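Local coordinates for protein cytochrome C2 (Rhodospirillum rubrum, PDB 3C2C) that carries electrons on a covalently held haem, probably shuttling them between membrane complexes of the photosynthetic chain of this purple bacterium, at residues L32-D44 with T53-L67. Residues are numbered along the deposited sequence; the frame is centred on the assembly and turned at random.
Sequences LFGVFENTAAHKD and TEMKAKGLTWTEANL. With HEM (protoporphyrin IX containing Fe), chain B.
Thr39 and Thr61 face each other at a single beta bridge (CA to CA 4.2 Å), made by two backbone hydrogen bonds, Trp62 N to Asn38 O (2.7 Å) and Ala40 N to Leu60 O (3.1 Å); next to it a third, Glu37 N to Trp62 O (2.9 Å), has its donor 63° out of the carbonyl plane. Trp62 buries more surface here than any other residue (108 Å²). With CG anti to its carbonyl carbon (chi1 -76°), its CD1 meets Val35 CG2 at 3.5 Å, while Leu60 CD2 lies over one face toward the rim. Trp62 NE1 donates to haem O1A (3.0 Å), which lies at the edge of the indole and in its plane; Ala41 N also grips this oxygen, so two N-H groups hold the propionate atom. Toward helix 50-57, Ala40 CB packs on Met55 CB, and the Lys56 chain runs past Thr39 CG2 to a water that joins its NZ to Ala41 O and Asp44 OD2. At the other end Leu67 CD1 lies 3.7 Å from Phe36 CD1, at the edge of the ring. A buried tryptophan and a loop amide sharing one propionate oxygen are characteristic of the class I cytochrome c fold, and here they fix one propionate oxygen of the haem pocket.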
# COMPACT_ATOMS: atom_id res chain seq x y z
N LEU A 32 6.79 3.22 -3.70
CA LEU A 32 5.66 2.36 -4.02
C LEU A 32 5.77 2.16 -5.51
O LEU A 32 4.88 1.50 -6.02
CB LEU A 32 4.35 3.17 -3.81
CG LEU A 32 4.02 3.25 -2.28
CD1 LEU A 32 2.79 4.05 -2.02
CD2 LEU A 32 3.96 1.87 -1.69
N PHE A 33 6.96 2.43 -6.08
CA PHE A 33 6.92 1.99 -7.54
C PHE A 33 7.12 0.44 -7.53
O PHE A 33 7.92 -0.11 -6.82
CB PHE A 33 8.17 2.56 -8.30
CG PHE A 33 8.22 2.27 -9.81
CD1 PHE A 33 7.54 3.15 -10.65
CD2 PHE A 33 8.84 1.10 -10.21
CE1 PHE A 33 7.38 2.86 -11.92
CE2 PHE A 33 8.80 0.83 -11.64
CZ PHE A 33 8.17 1.82 -12.40
N GLY A 34 6.43 -0.12 -8.55
CA GLY A 34 6.43 -1.59 -8.58
C GLY A 34 5.47 -2.37 -7.50
O GLY A 34 5.83 -3.51 -7.37
N VAL A 35 4.68 -1.76 -6.71
CA VAL A 35 3.99 -2.28 -5.51
C VAL A 35 2.85 -3.31 -6.02
O VAL A 35 2.51 -4.20 -5.42
CB VAL A 35 3.50 -1.34 -4.44
CG1 VAL A 35 2.41 -0.36 -4.81
CG2 VAL A 35 3.27 -1.95 -3.08
N PHE A 36 2.30 -2.94 -7.18
CA PHE A 36 1.15 -3.67 -7.66
C PHE A 36 1.60 -5.15 -7.89
O PHE A 36 2.49 -5.34 -8.80
CB PHE A 36 0.31 -3.09 -8.82
CG PHE A 36 -0.92 -3.75 -9.36
CD1 PHE A 36 -2.04 -3.60 -8.60
CD2 PHE A 36 -0.84 -4.55 -10.52
CE1 PHE A 36 -3.22 -4.41 -8.94
CE2 PHE A 36 -2.00 -5.25 -10.97
CZ PHE A 36 -3.10 -5.15 -10.05
N GLU A 37 0.70 -6.04 -7.40
CA GLU A 37 1.04 -7.51 -7.52
C GLU A 37 2.28 -7.94 -6.94
O GLU A 37 2.75 -8.99 -7.23
CB GLU A 37 0.81 -8.06 -8.93
CG GLU A 37 -0.66 -7.84 -9.15
CD GLU A 37 -1.30 -8.47 -10.40
OE1 GLU A 37 -2.63 -8.75 -10.14
OE2 GLU A 37 -0.40 -8.62 -11.31
N ASN A 38 2.85 -7.18 -6.05
CA ASN A 38 4.22 -7.51 -5.51
C ASN A 38 3.84 -8.00 -4.06
O ASN A 38 2.72 -7.82 -3.69
CB ASN A 38 5.10 -6.20 -5.59
CG ASN A 38 6.49 -6.67 -5.48
OD1 ASN A 38 7.14 -7.59 -4.97
ND2 ASN A 38 7.38 -5.80 -6.03
N THR A 39 4.67 -8.68 -3.41
CA THR A 39 4.62 -9.02 -2.03
C THR A 39 4.39 -7.93 -1.03
O THR A 39 4.65 -6.76 -1.24
CB THR A 39 5.97 -9.72 -1.67
OG1 THR A 39 6.43 -10.73 -2.58
CG2 THR A 39 7.01 -8.97 -0.95
N ALA A 40 3.86 -8.23 0.17
CA ALA A 40 3.78 -7.28 1.33
C ALA A 40 5.27 -7.11 1.60
O ALA A 40 6.06 -8.06 1.25
CB ALA A 40 3.28 -8.06 2.49
N ALA A 41 5.60 -6.09 2.27
CA ALA A 41 7.03 -5.85 2.65
C ALA A 41 7.99 -5.88 1.40
O ALA A 41 9.00 -6.63 1.40
CB ALA A 41 7.38 -6.76 3.79
N HIS A 42 7.55 -5.23 0.29
CA HIS A 42 8.21 -5.51 -0.98
C HIS A 42 9.55 -4.77 -1.12
O HIS A 42 10.31 -5.22 -2.02
CB HIS A 42 7.26 -5.21 -2.12
CG HIS A 42 7.15 -3.71 -2.31
ND1 HIS A 42 6.54 -2.89 -1.27
CD2 HIS A 42 7.52 -2.81 -3.25
CE1 HIS A 42 6.57 -1.59 -1.80
NE2 HIS A 42 7.17 -1.57 -2.99
N LYS A 43 9.83 -3.75 -0.34
CA LYS A 43 11.12 -3.00 -0.57
C LYS A 43 12.12 -3.55 0.43
O LYS A 43 12.12 -3.27 1.63
CB LYS A 43 10.93 -1.43 -0.40
CG LYS A 43 10.37 -0.66 -1.59
CD LYS A 43 10.88 -1.17 -2.96
CE LYS A 43 10.67 -0.19 -4.08
NZ LYS A 43 9.30 0.06 -4.52
N ASP A 44 13.27 -4.10 -0.00
CA ASP A 44 14.35 -4.74 0.83
C ASP A 44 15.12 -3.69 1.72
O ASP A 44 15.90 -4.18 2.52
CB ASP A 44 15.34 -5.59 0.07
CG ASP A 44 14.81 -6.75 -0.67
OD1 ASP A 44 15.08 -7.56 -1.53
OD2 ASP A 44 13.86 -7.13 0.04
N THR A 53 6.12 -8.26 7.35
CA THR A 53 6.98 -9.43 7.14
C THR A 53 6.24 -10.79 7.26
O THR A 53 6.45 -11.81 6.56
CB THR A 53 8.00 -9.17 8.36
OG1 THR A 53 8.95 -8.26 7.68
CG2 THR A 53 8.55 -10.36 9.04
N GLU A 54 5.26 -10.87 8.08
CA GLU A 54 4.32 -11.96 8.45
C GLU A 54 3.25 -11.88 7.38
O GLU A 54 3.29 -13.01 6.89
CB GLU A 54 3.55 -11.52 9.77
CG GLU A 54 4.46 -11.74 10.97
CD GLU A 54 3.89 -11.38 12.33
OE1 GLU A 54 3.22 -10.38 12.60
OE2 GLU A 54 4.04 -12.20 13.32
N MET A 55 2.65 -10.88 6.70
CA MET A 55 1.80 -11.02 5.60
C MET A 55 2.69 -11.67 4.52
O MET A 55 2.17 -12.48 3.63
CB MET A 55 1.15 -9.68 5.11
CG MET A 55 0.43 -9.22 6.44
SD MET A 55 -0.63 -7.85 5.83
CE MET A 55 0.56 -6.82 5.10
N LYS A 56 3.92 -11.26 4.48
CA LYS A 56 4.79 -11.60 3.28
C LYS A 56 5.08 -13.17 3.40
O LYS A 56 4.94 -13.88 2.45
CB LYS A 56 6.05 -10.84 3.16
CG LYS A 56 7.00 -11.52 2.16
CD LYS A 56 8.08 -10.45 1.77
CE LYS A 56 9.38 -10.86 2.38
NZ LYS A 56 10.49 -10.08 1.55
N ALA A 57 5.43 -13.59 4.55
CA ALA A 57 5.49 -15.09 4.79
C ALA A 57 4.32 -15.94 4.42
O ALA A 57 4.34 -17.11 3.99
CB ALA A 57 5.71 -15.26 6.32
N LYS A 58 3.03 -15.50 4.60
CA LYS A 58 1.80 -16.02 4.27
C LYS A 58 1.62 -16.08 2.74
O LYS A 58 0.63 -16.72 2.35
CB LYS A 58 0.58 -15.48 5.01
CG LYS A 58 0.13 -16.14 6.20
CD LYS A 58 -0.72 -15.12 7.03
CE LYS A 58 -1.86 -15.88 7.83
NZ LYS A 58 -3.12 -14.96 7.97
N GLY A 59 2.36 -15.29 2.01
CA GLY A 59 2.33 -15.14 0.49
C GLY A 59 1.29 -14.02 0.17
O GLY A 59 0.92 -14.11 -1.08
N LEU A 60 1.06 -13.03 1.05
CA LEU A 60 0.11 -11.98 0.58
C LEU A 60 0.90 -11.13 -0.44
O LEU A 60 2.03 -10.71 -0.25
CB LEU A 60 -0.25 -11.06 1.77
CG LEU A 60 -1.39 -10.11 1.38
CD1 LEU A 60 -2.20 -9.83 2.56
CD2 LEU A 60 -0.61 -8.75 1.05
N THR A 61 0.20 -10.92 -1.51
CA THR A 61 0.60 -10.12 -2.68
C THR A 61 -0.47 -8.95 -2.73
O THR A 61 -1.64 -8.94 -2.27
CB THR A 61 0.87 -10.87 -3.93
OG1 THR A 61 -0.43 -11.18 -4.46
CG2 THR A 61 1.85 -11.94 -3.96
N TRP A 62 0.03 -7.74 -3.34
CA TRP A 62 -0.80 -6.52 -3.45
C TRP A 62 -1.61 -6.54 -4.74
O TRP A 62 -1.55 -5.72 -5.65
CB TRP A 62 0.11 -5.29 -3.38
CG TRP A 62 0.62 -4.94 -1.96
CD1 TRP A 62 2.03 -4.93 -1.70
CD2 TRP A 62 -0.09 -4.93 -0.77
NE1 TRP A 62 2.14 -4.82 -0.28
CE2 TRP A 62 0.89 -4.69 0.24
CE3 TRP A 62 -1.46 -4.86 -0.47
CZ2 TRP A 62 0.62 -4.39 1.67
CZ3 TRP A 62 -1.69 -4.57 0.92
CH2 TRP A 62 -0.70 -4.42 1.92
N THR A 63 -2.65 -7.33 -4.76
CA THR A 63 -3.77 -7.51 -5.67
C THR A 63 -4.60 -6.20 -5.53
O THR A 63 -4.63 -5.48 -4.45
CB THR A 63 -4.73 -8.75 -4.90
OG1 THR A 63 -3.78 -9.98 -5.40
CG2 THR A 63 -5.68 -9.11 -6.12
N GLU A 64 -5.47 -6.01 -6.44
CA GLU A 64 -6.51 -4.99 -6.40
C GLU A 64 -7.34 -5.10 -5.22
O GLU A 64 -7.61 -4.04 -4.62
CB GLU A 64 -7.46 -4.80 -7.63
CG GLU A 64 -8.45 -3.75 -7.81
CD GLU A 64 -9.35 -3.83 -9.01
OE1 GLU A 64 -10.66 -3.93 -9.07
OE2 GLU A 64 -8.67 -4.14 -9.98
N ALA A 65 -7.77 -6.39 -4.90
CA ALA A 65 -8.58 -6.42 -3.67
C ALA A 65 -7.87 -6.23 -2.34
O ALA A 65 -8.39 -5.64 -1.38
CB ALA A 65 -9.24 -7.85 -3.88
N ASN A 66 -6.65 -6.74 -2.30
CA ASN A 66 -5.93 -6.47 -0.97
C ASN A 66 -5.53 -4.97 -0.92
O ASN A 66 -5.60 -4.38 0.23
CB ASN A 66 -4.60 -7.30 -1.01
CG ASN A 66 -4.74 -8.65 -0.37
OD1 ASN A 66 -5.87 -8.86 0.10
ND2 ASN A 66 -4.08 -9.71 -0.93
N LEU A 67 -5.13 -4.42 -2.13
CA LEU A 67 -4.92 -2.85 -1.88
C LEU A 67 -6.11 -2.11 -1.48
O LEU A 67 -6.16 -1.35 -0.58
CB LEU A 67 -4.43 -2.56 -3.33
CG LEU A 67 -2.95 -2.85 -3.55
CD1 LEU A 67 -2.66 -2.68 -5.05
CD2 LEU A 67 -1.99 -1.98 -2.74
CHA HEM B . 3.21 1.33 3.64
CHB HEM B . 0.14 2.74 0.06
CHC HEM B . -0.37 7.07 2.33
CHD HEM B . 2.97 5.85 5.57
C1A HEM B . 2.33 1.39 2.54
C2A HEM B . 2.05 0.26 1.68
C3A HEM B . 1.32 0.67 0.65
C4A HEM B . 0.89 2.05 0.93
CMA HEM B . 0.70 -0.25 -0.49
CAA HEM B . 2.71 -1.18 1.89
CBA HEM B . 3.91 -1.55 0.94
CGA HEM B . 4.55 -2.86 1.25
O1A HEM B . 3.88 -3.79 1.89
O2A HEM B . 5.64 -3.04 0.69
C1B HEM B . -0.10 4.13 0.35
C2B HEM B . -1.03 4.90 -0.41
C3B HEM B . -1.15 6.05 0.29
C4B HEM B . -0.47 6.00 1.51
CMB HEM B . -1.54 4.52 -1.85
CAB HEM B . -2.17 7.25 -0.03
CBB HEM B . -3.48 6.93 -0.58
C1C HEM B . 0.45 7.06 3.38
C2C HEM B . 0.75 8.30 4.27
C3C HEM B . 1.55 7.87 5.24
C4C HEM B . 2.08 6.57 4.82
CMC HEM B . -0.21 9.48 4.16
CAC HEM B . 2.10 8.65 6.46
CBC HEM B . 1.37 9.51 7.23
C1D HEM B . 3.28 4.52 5.37
C2D HEM B . 4.15 3.72 6.17
C3D HEM B . 4.22 2.49 5.63
C4D HEM B . 3.34 2.41 4.53
CMD HEM B . 4.86 4.39 7.41
CAD HEM B . 5.00 1.26 6.21
CBD HEM B . 4.16 0.78 7.39
CGD HEM B . 4.87 -0.08 8.41
O1D HEM B . 5.85 -0.80 8.08
O2D HEM B . 4.32 -0.16 9.60
NA HEM B . 1.63 2.42 2.03
NB HEM B . 0.15 4.79 1.59
NC HEM B . 1.29 6.07 3.80
ND HEM B . 2.72 3.71 4.36
FE HEM B . 1.48 4.25 2.94
O HOH W 1 11.10 -7.85 0.13